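Local structure of coenzyme Q-binding protein COQ10 START domain-containing protein (Deinococcus radiodurans R1, 3GGN) at residues W77-L80 / P81-I85. The protein is of unknown function but contains a START-like domain of the polyketide cyclase and lipid transport family, consistent with binding a hydrophobic ligand. Numbering follows the deposited sequence.
Sequences WRSL and PGARI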
loop_
_atom_site.group_PDB
_atom_site.type_symbol
_atom_site.label_atom_id
_atom_site.label_comp_id
_atom_site.label_asym_id
_atom_site.label_seq_id
_atom_site.Cartn_x
_atom_site.Cartn_y
_atom_site.Cartn_z
ATOM N N TRP B 77 9.764 -7.342 18.902
ATOM C CA TRP B 77 8.777 -6.876 19.863
ATOM C C TRP B 77 7.952 -8.020 20.442
ATOM O O TRP B 77 7.893 -9.112 19.874
ATOM C CB TRP B 77 7.849 -5.867 19.191
ATOM C CG TRP B 77 7.019 -6.446 18.101
ATOM C CD1 TRP B 77 5.771 -6.999 18.217
ATOM C CD2 TRP B 77 7.362 -6.518 16.713
ATOM N NE1 TRP B 77 5.317 -7.402 16.985
ATOM C CE2 TRP B 77 6.273 -7.118 16.044
ATOM C CE3 TRP B 77 8.489 -6.131 15.966
ATOM C CZ2 TRP B 77 6.273 -7.343 14.660
ATOM C CZ3 TRP B 77 8.489 -6.354 14.585
ATOM C CH2 TRP B 77 7.386 -6.954 13.951
ATOM N N ARG B 78 7.316 -7.764 21.579
ATOM C CA ARG B 78 6.485 -8.774 22.214
ATOM C C ARG B 78 5.437 -8.139 23.114
ATOM O O ARG B 78 5.672 -7.102 23.741
ATOM C CB ARG B 78 7.340 -9.744 23.033
ATOM C CG ARG B 78 7.957 -9.129 24.271
ATOM C CD ARG B 78 8.959 -10.078 24.899
ATOM N NE ARG B 78 9.643 -9.475 26.036
ATOM C CZ ARG B 78 10.774 -9.943 26.550
ATOM N NH1 ARG B 78 11.342 -11.020 26.022
ATOM N NH2 ARG B 78 11.341 -9.333 27.584
ATOM N N SER B 79 4.271 -8.765 23.161
ATOM C CA SER B 79 3.181 -8.284 23.993
ATOM C C SER B 79 3.598 -8.425 25.453
ATOM O O SER B 79 4.359 -9.329 25.802
ATOM C CB SER B 79 1.939 -9.131 23.742
ATOM O OG SER B 79 2.293 -10.500 23.822
ATOM N N LEU B 80 3.117 -7.519 26.297
ATOM C CA LEU B 80 3.422 -7.574 27.712
ATOM C C LEU B 80 2.465 -8.587 28.338
ATOM O O LEU B 80 1.450 -8.937 27.733
ATOM C CB LEU B 80 3.222 -6.197 28.355
ATOM C CG LEU B 80 4.455 -5.286 28.420
ATOM C CD1 LEU B 80 4.905 -4.905 27.030
ATOM C CD2 LEU B 80 4.112 -4.041 29.225
ATOM N N PRO B 81 2.782 -9.080 29.551
ATOM C CA PRO B 81 1.914 -10.055 30.222
ATOM C C PRO B 81 0.535 -9.432 30.465
ATOM O O PRO B 81 0.431 -8.250 30.799
ATOM C CB PRO B 81 2.648 -10.335 31.538
ATOM C CG PRO B 81 4.082 -9.984 31.241
ATOM C CD PRO B 81 3.959 -8.757 30.375
ATOM N N GLY B 82 -0.517 -10.227 30.292
ATOM C CA GLY B 82 -1.868 -9.727 30.500
ATOM C C GLY B 82 -2.512 -9.217 29.221
ATOM O O GLY B 82 -3.705 -8.918 29.196
ATOM N N ALA B 83 -1.721 -9.121 28.155
ATOM C CA ALA B 83 -2.216 -8.639 26.870
ATOM C C ALA B 83 -3.388 -9.481 26.375
ATOM O O ALA B 83 -3.357 -10.712 26.458
ATOM C CB ALA B 83 -1.086 -8.658 25.833
ATOM N N ARG B 84 -4.418 -8.816 25.858
ATOM C CA ARG B 84 -5.589 -9.520 25.345
ATOM C C ARG B 84 -5.164 -10.551 24.310
ATOM O O ARG B 84 -5.780 -11.607 24.180
ATOM C CB ARG B 84 -6.574 -8.548 24.688
ATOM C CG ARG B 84 -7.239 -7.554 25.630
ATOM C CD ARG B 84 -8.324 -6.786 24.889
ATOM N NE ARG B 84 -9.009 -5.819 25.742
ATOM C CZ ARG B 84 -8.510 -4.639 26.098
ATOM N NH1 ARG B 84 -7.310 -4.264 25.675
ATOM N NH2 ARG B 84 -9.215 -3.829 26.879
ATOM N N ILE B 85 -4.105 -10.232 23.572
ATOM C CA ILE B 85 -3.600 -11.124 22.541
ATOM C C ILE B 85 -2.098 -11.273 22.668
ATOM O O ILE B 85 -1.363 -10.292 22.619
ATOM C CB ILE B 85 -3.917 -10.586 21.128
ATOM C CG1 ILE B 85 -5.426 -10.395 20.974
ATOM C CG2 ILE B 85 -3.401 -11.554 20.064
ATOM C CD1 ILE B 85 -6.227 -11.658 21.207
#
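Between L80 and A83 the chain reverses through a type II beta turn, closed by a somewhat bent hydrogen bond from A83 N to L80 O (N-H...O angle 148°), with P81 and G82 at its two corners. The donor and acceptor of that bond, A83 N and L80 O, are 3.2 Å apart. The turn is a worked example of a familiar pairing, proline followed by glycine at the corners of a type II turn: the ring of P81 already restricts phi at the first corner, and G82 takes the second with phi +93°, a backbone region readily open to glycine.

The side chains follow the bend. L80 CB lies 3.3 Å from P81 CD, tighter than an ordinary carbon contact, as happens when a residue precedes a trans proline; the rest of the leucine leads off to touch E63 and E65 of the neighbouring strand 59-70. Inside the curve, the methyl CB of A83 sits 3.2 Å from L80 O. The same A83 CB is 3.7 Å from S79 CB, which also lies close to I85 O. With chi1 at 49°, S79 OG falls between its own backbone N and carbonyl carbon, and it is hydrogen-bonded to the backbone N of N87 on strand 86-95.

This is a surface connection between antiparallel strands 74-79 and 86-95 of the Bet v 1-like sheet. Chemically, one backbone bond and the proline-glycine corners shape the tight turn at 80-83, the A83 methyl rests against the S79 methylene on its inner side, and the S79-N87 backbone pairing and the serine hydroxyl join the two strands.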